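Local coordinates for protein cyclase (Streptomyces sp. R1128, PDB 3TFZ) that probably catalyses a cyclisation and dehydration step that forms an aromatic ring on the polyketide chain of the R1128 biosynthetic pathway, at residues 11-16 and 152-157; 15-20 and 104-109; 48-53 and 67-72. One frame throughout, in Å; residues are numbered along the deposited sequence.

Contact 1 of 3, residues 11-16 and 152-157; sequences VTVAAP and AVLGEA
Leu154 CD2 lies 3.3 Å from Thr12 O, the one peptide oxygen of the strand that the helix side chains meet closely. The side chains that meet here are aliphatic, and no hydrogen bond joins the segments. The same CD2 methyl lies 3.7 Å from Val11 CG1.

Val13 uses both of its methyls. CG1, anti to the backbone N (chi1 -174°), points to Ala157 CB at 3.7 Å. CG2 lies 3.9 Å from Leu154 CB. The side chains of Val13 and Leu154 pass alongside, each heading toward the other's backbone.

This is the helix-grip arrangement of the Bet v 1-like superfamily, in which the long C-terminal helix 131-164 packs against the antiparallel sheet. Here it meets strand 5-13, outermost in the sheet within this chain. The strand and helix segments run nearly in the same direction, 13° apart, and their axes come within 8.7 Å.

Past the strand end the side chains are small. Ala15 CB meets Ala157 CB at 3.9 Å. Thr12 points its CB away from the helix, and its OG1 bonds to Arg97 and Glu8 of the second subunit.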
loop_
_atom_site.group_PDB
_atom_site.type_symbol
_atom_site.label_atom_id
_atom_site.label_comp_id
_atom_site.label_asym_id
_atom_site.label_seq_id
_atom_site.Cartn_x
_atom_site.Cartn_y
_atom_site.Cartn_z
ATOM N N VAL A 11 1.971 -4.468 1.209
ATOM C CA VAL A 11 3.323 -5.025 1.489
ATOM C C VAL A 11 3.529 -6.178 0.481
ATOM O O VAL A 11 2.530 -6.739 -0.039
ATOM C CB VAL A 11 3.242 -5.436 2.970
ATOM C CG1 VAL A 11 2.762 -6.911 3.354
ATOM C CG2 VAL A 11 3.923 -4.452 3.971
ATOM N N THR A 12 4.803 -6.449 0.127
ATOM C CA THR A 12 5.241 -7.478 -0.793
ATOM C C THR A 12 5.708 -8.559 0.120
ATOM O O THR A 12 6.596 -8.303 0.923
ATOM C CB THR A 12 6.407 -6.958 -1.683
ATOM O OG1 THR A 12 5.910 -5.971 -2.564
ATOM C CG2 THR A 12 6.909 -8.023 -2.599
ATOM N N VAL A 13 5.132 -9.765 0.030
ATOM C CA VAL A 13 5.494 -10.915 0.920
ATOM C C VAL A 13 6.446 -11.883 0.198
ATOM O O VAL A 13 6.182 -12.313 -0.951
ATOM C CB VAL A 13 4.264 -11.649 1.416
ATOM C CG1 VAL A 13 4.612 -12.800 2.514
ATOM C CG2 VAL A 13 3.263 -10.613 2.063
ATOM N N ALA A 14 7.608 -12.185 0.804
ATOM C CA ALA A 14 8.519 -13.085 0.097
ATOM C C ALA A 14 8.014 -14.529 0.371
ATOM O O ALA A 14 8.681 -15.265 1.066
ATOM C CB ALA A 14 9.996 -12.887 0.578
ATOM N N ALA A 15 6.804 -14.890 -0.089
ATOM C CA ALA A 15 6.227 -16.273 0.020
ATOM C C ALA A 15 5.263 -16.442 -1.134
ATOM O O ALA A 15 4.674 -15.433 -1.597
ATOM C CB ALA A 15 5.452 -16.481 1.364
ATOM N N PRO A 16 4.986 -17.719 -1.571
ATOM C CA PRO A 16 3.947 -17.909 -2.658
ATOM C C PRO A 16 2.502 -17.545 -2.206
ATOM O O PRO A 16 2.184 -17.623 -1.023
ATOM C CB PRO A 16 4.053 -19.434 -2.988
ATOM C CG PRO A 16 5.512 -19.921 -2.330
ATOM C CD PRO A 16 5.497 -19.019 -1.069
ATOM N N ALA A 152 2.232 -8.547 10.354
ATOM C CA ALA A 152 1.937 -9.807 11.077
ATOM C C ALA A 152 1.845 -10.907 10.028
ATOM O O ALA A 152 2.492 -11.956 10.165
ATOM C CB ALA A 152 0.644 -9.690 11.800
ATOM N N VAL A 153 1.076 -10.657 8.958
ATOM C CA VAL A 153 0.792 -11.680 7.974
ATOM C C VAL A 153 2.079 -12.041 7.186
ATOM O O VAL A 153 2.351 -13.208 6.928
ATOM C CB VAL A 153 -0.384 -11.321 7.027
ATOM C CG1 VAL A 153 -0.536 -12.437 5.932
ATOM C CG2 VAL A 153 -1.652 -11.210 7.768
ATOM N N LEU A 154 2.836 -11.007 6.793
ATOM C CA LEU A 154 4.083 -11.144 6.077
ATOM C C LEU A 154 5.119 -11.899 6.885
ATOM O O LEU A 154 5.693 -12.847 6.342
ATOM C CB LEU A 154 4.566 -9.745 5.668
ATOM C CG LEU A 154 5.957 -9.078 5.469
ATOM C CD1 LEU A 154 7.315 -9.694 6.060
ATOM C CD2 LEU A 154 6.135 -8.305 4.168
ATOM N N GLY A 155 5.336 -11.504 8.182
ATOM C CA GLY A 155 6.279 -12.155 9.102
ATOM C C GLY A 155 5.930 -13.660 9.178
ATOM O O GLY A 155 6.802 -14.520 9.079
ATOM N N GLU A 156 4.655 -13.949 9.313
ATOM C CA GLU A 156 4.165 -15.310 9.460
ATOM C C GLU A 156 4.315 -16.178 8.216
ATOM O O GLU A 156 4.657 -17.378 8.302
ATOM C CB GLU A 156 2.708 -15.299 9.915
ATOM C CG GLU A 156 2.116 -16.705 10.079
ATOM C CD GLU A 156 2.793 -17.588 11.118
ATOM O OE1 GLU A 156 3.568 -17.113 11.979
ATOM O OE2 GLU A 156 2.534 -18.816 11.094
ATOM N N ALA A 157 4.014 -15.613 7.053
ATOM C CA ALA A 157 4.152 -16.377 5.823
ATOM C C ALA A 157 5.640 -16.669 5.561
ATOM O O ALA A 157 6.021 -17.771 5.102
ATOM C CB ALA A 157 3.448 -15.622 4.566
#

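Contact 2 of 3, residues 15-20 and 104-109; sequences APADLV and ERTQLV
Thr106 and Val20 meet end-on through their CG2 methyls, with Thr106 CG2 and Val20 CG2 3.9 Å apart. They join strand 105-116 to the start of helix 17-25, one of the helices packed on the sheet of this helix-grip, Bet v 1-like fold.

The two branches of Thr106 do different work. OG1 sits beside the backbone N, anti to the carbonyl carbon (chi1 -64°), which leaves CG2 anti to the N and over the first helical turn, near Ala17 and Val20. OG1 faces the turn before the helix and donates a hydrogen bond to Ala15 O, 2.7 Å away. The C=O...donor angle at Ala15 O is 149°, and the hydroxyl is tilted 20° from the carbonyl plane. Thr106 OG1 also lies 3.6 Å from Ala17 CB, so the hydroxyl is packed against a methyl as well. A valine in its place would probably leave the buried Ala15 carbonyl without this donor and the turn less firmly held.

Pro16 sits at the N-cap position, and its carbonyl accepts the bond from Val20 N. Further along the strand, Leu108 passes at a slant to Val20, with Leu108 CD1 4.1 Å from Val20 CG1. Val13 touches both of these side chains, and Val153 of helix 131-164 packs on Leu108. Arg105 and Gln107 alternate onto the other side of the strand. There Arg105 NE forms a salt bridge with Asp102, and Gln107 bonds to Arg97 and Glu8 of the second subunit.

One water bridges the segments at the helix start. It donates a hydrogen bond to Arg105 O at 2.9 Å and accepts a weak one from Ala17 N, also at 2.9 Å.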
loop_
_atom_site.group_PDB
_atom_site.type_symbol
_atom_site.label_atom_id
_atom_site.label_comp_id
_atom_site.label_asym_id
_atom_site.label_seq_id
_atom_site.Cartn_x
_atom_site.Cartn_y
_atom_site.Cartn_z
ATOM N N ALA A 15 6.804 -14.890 -0.089
ATOM C CA ALA A 15 6.227 -16.273 0.020
ATOM C C ALA A 15 5.263 -16.442 -1.134
ATOM O O ALA A 15 4.674 -15.433 -1.597
ATOM C CB ALA A 15 5.452 -16.481 1.364
ATOM N N PRO A 16 4.986 -17.719 -1.571
ATOM C CA PRO A 16 3.947 -17.909 -2.658
ATOM C C PRO A 16 2.502 -17.545 -2.206
ATOM O O PRO A 16 2.184 -17.623 -1.023
ATOM C CB PRO A 16 4.053 -19.434 -2.988
ATOM C CG PRO A 16 5.512 -19.921 -2.330
ATOM C CD PRO A 16 5.497 -19.019 -1.069
ATOM N N ALA A 17 1.618 -17.240 -3.142
ATOM C CA ALA A 17 0.317 -16.617 -2.845
ATOM C C ALA A 17 -0.561 -17.596 -2.126
ATOM O O ALA A 17 -1.296 -17.213 -1.276
ATOM C CB ALA A 17 -0.316 -16.062 -4.141
ATOM N N ASP A 18 -0.444 -18.867 -2.425
ATOM C CA ASP A 18 -1.122 -19.956 -1.742
ATOM C C ASP A 18 -0.723 -20.083 -0.259
ATOM O O ASP A 18 -1.567 -20.364 0.576
ATOM C CB ASP A 18 -0.935 -21.320 -2.513
ATOM C CG ASP A 18 -1.706 -21.357 -3.852
ATOM O OD1 ASP A 18 -2.530 -20.428 -4.168
ATOM O OD2 ASP A 18 -1.517 -22.286 -4.639
ATOM N N LEU A 19 0.550 -19.879 0.079
ATOM C CA LEU A 19 0.913 -19.921 1.462
ATOM C C LEU A 19 0.345 -18.701 2.256
ATOM O O LEU A 19 -0.123 -18.794 3.451
ATOM C CB LEU A 19 2.405 -20.057 1.544
ATOM C CG LEU A 19 2.968 -20.193 2.971
ATOM C CD1 LEU A 19 2.283 -21.452 3.615
ATOM C CD2 LEU A 19 4.416 -20.420 2.770
ATOM N N VAL A 20 0.337 -17.550 1.597
ATOM C CA VAL A 20 -0.252 -16.369 2.170
ATOM C C VAL A 20 -1.746 -16.562 2.373
ATOM O O VAL A 20 -2.275 -16.085 3.319
ATOM C CB VAL A 20 0.037 -15.165 1.275
ATOM C CG1 VAL A 20 -0.656 -13.925 1.798
ATOM C CG2 VAL A 20 1.563 -14.911 1.173
ATOM N N GLU A 104 7.428 -16.860 -6.195
ATOM C CA GLU A 104 7.886 -16.767 -4.851
ATOM C C GLU A 104 7.407 -15.604 -4.142
ATOM O O GLU A 104 7.796 -15.497 -3.017
ATOM C CB GLU A 104 9.410 -16.620 -4.842
ATOM C CG GLU A 104 10.114 -17.903 -5.288
ATOM C CD GLU A 104 11.570 -17.645 -5.564
ATOM O OE1 GLU A 104 12.247 -18.530 -6.144
ATOM O OE2 GLU A 104 12.026 -16.536 -5.203
ATOM N N ARG A 105 6.760 -14.638 -4.798
ATOM C CA ARG A 105 6.390 -13.394 -4.127
ATOM C C ARG A 105 4.949 -13.077 -4.319
ATOM O O ARG A 105 4.356 -13.515 -5.302
ATOM C CB ARG A 105 7.248 -12.212 -4.542
ATOM C CG ARG A 105 8.725 -12.474 -4.323
ATOM C CD ARG A 105 9.506 -11.272 -4.851
ATOM N NE ARG A 105 9.427 -11.163 -6.302
ATOM C CZ ARG A 105 9.596 -10.013 -6.946
ATOM N NH1 ARG A 105 9.786 -8.895 -6.246
ATOM N NH2 ARG A 105 9.495 -9.976 -8.274
ATOM N N THR A 106 4.367 -12.359 -3.346
ATOM C CA THR A 106 2.938 -12.115 -3.359
ATOM C C THR A 106 2.813 -10.639 -3.024
ATOM O O THR A 106 3.422 -10.157 -2.110
ATOM C CB THR A 106 2.270 -12.976 -2.241
ATOM O OG1 THR A 106 2.445 -14.329 -2.515
ATOM C CG2 THR A 106 0.786 -12.793 -2.055
ATOM N N GLN A 107 1.958 -9.917 -3.722
ATOM C CA GLN A 107 1.559 -8.586 -3.271
ATOM C C GLN A 107 0.344 -8.754 -2.305
ATOM O O GLN A 107 -0.678 -9.362 -2.664
ATOM C CB GLN A 107 1.137 -7.751 -4.484
ATOM C CG GLN A 107 0.986 -6.215 -4.252
ATOM C CD GLN A 107 2.312 -5.560 -4.111
ATOM O OE1 GLN A 107 3.172 -5.619 -4.989
ATOM N NE2 GLN A 107 2.511 -4.919 -2.981
ATOM N N LEU A 108 0.450 -8.172 -1.115
ATOM C CA LEU A 108 -0.584 -8.304 -0.085
ATOM C C LEU A 108 -1.269 -6.913 0.159
ATOM O O LEU A 108 -0.626 -5.927 0.488
ATOM C CB LEU A 108 -0.013 -8.919 1.255
ATOM C CG LEU A 108 -1.101 -9.123 2.336
ATOM C CD1 LEU A 108 -2.224 -10.173 1.914
ATOM C CD2 LEU A 108 -0.485 -9.611 3.626
ATOM N N VAL A 109 -2.580 -6.885 -0.011
ATOM C CA VAL A 109 -3.378 -5.724 0.172
ATOM C C VAL A 109 -4.514 -5.879 1.226
ATOM O O VAL A 109 -5.225 -6.878 1.279
ATOM C CB VAL A 109 -3.992 -5.268 -1.189
ATOM C CG1 VAL A 109 -4.812 -3.924 -1.022
ATOM C CG2 VAL A 109 -2.868 -5.061 -2.213
HETATM O O HOH W 1 2.812 -15.920 -5.441
#

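Contact 3 of 3, residues 48-53 and 67-72; sequences GYQVVR and SRRDLD
Gln50 and Arg69 form the main side-chain bond between these two strands. Arg69 NE donates to Gln50 OE1 at 2.6 Å, with an N-H...O angle of 162°. The oxygen lies at the guanidinium edge, in its plane. A second, weak bond runs from Arg69 NH2 to the same Gln50 OE1 at 3.1 Å. The two side chains run alongside each other in one direction, and the amide and guanidinium planes are only 16° apart. Both groups have further partners: Gln50 NE2 bonds to Ala25 O, Arg69 NH1 to Tyr30 OH and Arg69 NH2 to Leu24 O. The buried guanidinium is thus gripped through all three nitrogens, which probably offsets the cost of burying its charge.

The backbones form an antiparallel ladder, the arms of the hairpin 49-58 and 61-72. Gln50 pairs with Arg69 and Val52 with Ser67 as hydrogen-bonded pairs. At one end Leu71 N donates to Gly48 O at 2.8 Å, from above the carbonyl plane.

On the face with Gln50 and Arg69, Leu71 CD1 lies 3.5 Å from Gln50 OE1, and Val52 CG1 is 3.9 Å from Ser67 OG. Ser67 OG bonds to a bound cyclohexylpropylsulfonic acid, probably from the crystallisation liquor.

The other face carries Tyr49, Val51, Arg68 and Asp70. Arg68 bends at chi3 (-88°) and carries its guanidinium across to the partner strand, toward Val51 and Tyr49. Val51 CG2 lies over one face of that group, and Arg68 NH1 comes within 3.6 Å of Tyr49 CD2.

Strand 37-46 borders the hairpin on one side and strand 77-82 on the other. Helix 17-25 packs on Leu71 through Trp21 and Ala25.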
loop_
_atom_site.group_PDB
_atom_site.type_symbol
_atom_site.label_atom_id
_atom_site.label_comp_id
_atom_site.label_asym_id
_atom_site.label_seq_id
_atom_site.Cartn_x
_atom_site.Cartn_y
_atom_site.Cartn_z
ATOM N N GLY A 48 -17.052 -21.349 2.760
ATOM C CA GLY A 48 -16.839 -19.981 2.270
ATOM C C GLY A 48 -17.041 -18.759 3.191
ATOM O O GLY A 48 -16.955 -17.598 2.746
ATOM N N TYR A 49 -17.381 -18.984 4.446
ATOM C CA TYR A 49 -17.660 -17.891 5.360
ATOM C C TYR A 49 -17.281 -18.296 6.803
ATOM O O TYR A 49 -17.360 -19.478 7.151
ATOM C CB TYR A 49 -19.162 -17.437 5.225
ATOM C CG TYR A 49 -20.158 -18.371 5.957
ATOM C CD1 TYR A 49 -20.632 -19.534 5.350
ATOM C CD2 TYR A 49 -20.606 -18.075 7.252
ATOM C CE1 TYR A 49 -21.524 -20.331 6.000
ATOM C CE2 TYR A 49 -21.484 -18.868 7.895
ATOM C CZ TYR A 49 -21.932 -20.002 7.283
ATOM O OH TYR A 49 -22.823 -20.833 7.961
ATOM N N GLN A 50 -16.858 -17.325 7.603
ATOM C CA GLN A 50 -16.623 -17.421 9.031
ATOM C C GLN A 50 -17.207 -16.154 9.706
ATOM O O GLN A 50 -16.979 -15.035 9.241
ATOM C CB GLN A 50 -15.118 -17.347 9.342
ATOM C CG GLN A 50 -14.295 -18.567 9.001
ATOM C CD GLN A 50 -12.854 -18.260 8.825
ATOM O OE1 GLN A 50 -12.495 -17.073 8.792
ATOM N NE2 GLN A 50 -11.987 -19.318 8.709
ATOM N N VAL A 51 -17.962 -16.340 10.801
ATOM C CA VAL A 51 -18.305 -15.223 11.650
ATOM C C VAL A 51 -17.484 -15.372 12.926
ATOM O O VAL A 51 -17.458 -16.431 13.606
ATOM C CB VAL A 51 -19.848 -15.101 11.949
ATOM C CG1 VAL A 51 -20.169 -13.837 12.785
ATOM C CG2 VAL A 51 -20.661 -15.091 10.682
ATOM N N VAL A 52 -16.896 -14.263 13.333
ATOM C CA VAL A 52 -15.780 -14.384 14.262
ATOM C C VAL A 52 -15.812 -13.240 15.264
ATOM O O VAL A 52 -15.890 -12.070 14.915
ATOM C CB VAL A 52 -14.371 -14.591 13.456
ATOM C CG1 VAL A 52 -13.587 -13.382 13.462
ATOM C CG2 VAL A 52 -13.536 -15.594 14.059
ATOM N N ARG A 53 -15.743 -13.611 16.524
ATOM C CA ARG A 53 -15.584 -12.661 17.607
ATOM C C ARG A 53 -14.086 -12.401 17.982
ATOM O O ARG A 53 -13.348 -13.312 18.145
ATOM C CB ARG A 53 -16.392 -13.160 18.779
ATOM C CG ARG A 53 -16.149 -12.434 20.019
ATOM C CD ARG A 53 -16.189 -11.034 19.701
ATOM N NE ARG A 53 -16.737 -10.225 20.799
ATOM C CZ ARG A 53 -17.908 -10.440 21.362
ATOM N NH1 ARG A 53 -18.563 -11.541 21.004
ATOM N NH2 ARG A 53 -18.363 -9.604 22.322
ATOM N N SER A 67 -16.780 -9.842 13.159
ATOM C CA SER A 67 -16.900 -9.724 11.710
ATOM C C SER A 67 -17.332 -10.931 11.006
ATOM O O SER A 67 -17.015 -12.088 11.414
ATOM C CB SER A 67 -15.589 -9.304 11.027
ATOM O OG SER A 67 -14.638 -10.109 11.591
ATOM N N ARG A 68 -18.046 -10.647 9.907
ATOM C CA ARG A 68 -18.379 -11.660 8.913
ATOM C C ARG A 68 -17.308 -11.613 7.855
ATOM O O ARG A 68 -17.105 -10.571 7.214
ATOM C CB ARG A 68 -19.748 -11.490 8.336
ATOM C CG ARG A 68 -20.065 -12.630 7.316
ATOM C CD ARG A 68 -21.412 -12.421 6.549
ATOM N NE ARG A 68 -22.449 -13.030 7.391
ATOM C CZ ARG A 68 -22.811 -14.317 7.284
ATOM N NH1 ARG A 68 -22.267 -15.079 6.307
ATOM N NH2 ARG A 68 -23.739 -14.831 8.109
ATOM N N ARG A 69 -16.550 -12.719 7.756
ATOM C CA ARG A 69 -15.509 -12.918 6.675
ATOM C C ARG A 69 -16.025 -13.818 5.586
ATOM O O ARG A 69 -16.433 -14.959 5.881
ATOM C CB ARG A 69 -14.203 -13.509 7.222
ATOM C CG ARG A 69 -13.567 -12.569 8.341
ATOM C CD ARG A 69 -12.738 -13.364 9.369
ATOM N NE ARG A 69 -11.893 -14.523 8.863
ATOM C CZ ARG A 69 -10.648 -14.415 8.384
ATOM N NH1 ARG A 69 -10.054 -13.216 8.318
ATOM N NH2 ARG A 69 -9.995 -15.512 7.981
ATOM N N ASP A 70 -16.048 -13.311 4.353
ATOM C CA ASP A 70 -16.466 -14.101 3.220
ATOM C C ASP A 70 -15.203 -14.488 2.531
ATOM O O ASP A 70 -14.523 -13.622 2.029
ATOM C CB ASP A 70 -17.397 -13.303 2.311
ATOM C CG ASP A 70 -18.837 -13.077 2.987
ATOM O OD1 ASP A 70 -19.436 -14.090 3.514
ATOM O OD2 ASP A 70 -19.373 -11.902 3.032
ATOM N N LEU A 71 -14.846 -15.766 2.532
ATOM C CA LEU A 71 -13.546 -16.184 2.048
ATOM C C LEU A 71 -13.653 -16.739 0.610
ATOM O O LEU A 71 -14.525 -17.541 0.333
ATOM C CB LEU A 71 -12.930 -17.267 2.981
ATOM C CG LEU A 71 -12.421 -16.903 4.433
ATOM C CD1 LEU A 71 -13.556 -16.944 5.443
ATOM C CD2 LEU A 71 -11.336 -17.907 4.821
ATOM N N ASP A 72 -12.763 -16.310 -0.285
ATOM C CA ASP A 72 -12.860 -16.673 -1.706
ATOM C C ASP A 72 -11.454 -17.023 -2.167
ATOM O O ASP A 72 -10.688 -16.149 -2.635
ATOM C CB ASP A 72 -13.378 -15.445 -2.477
ATOM C CG ASP A 72 -13.708 -15.747 -3.919
ATOM O OD1 ASP A 72 -14.543 -15.030 -4.484
ATOM O OD2 ASP A 72 -13.159 -16.676 -4.495
#

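Overall arrangement
Contacts 1 and 2 share Ala15 and Pro16 and lie side by side, with centres 6 Å apart. They tie neighbouring sheet strands 5-13 and 105-116 to helices 131-164 and 17-25, and both reach the second subunit. Contact 1 is apolar and partly buried. Contact 2 is more buried and adds a threonine hydroxyl and a bridging water at the helix start. Contact 3 belongs to the same sheet but lies about 21 Å from contact 1 and 20 Å from contact 2, centre to centre, and touches neither. It joins strand to strand by backbone bonds. One face buries a glutamine-arginine pair; on the other, Tyr49, Arg68 and Asp70 are partly exposed. No other chain of the assembly touches it.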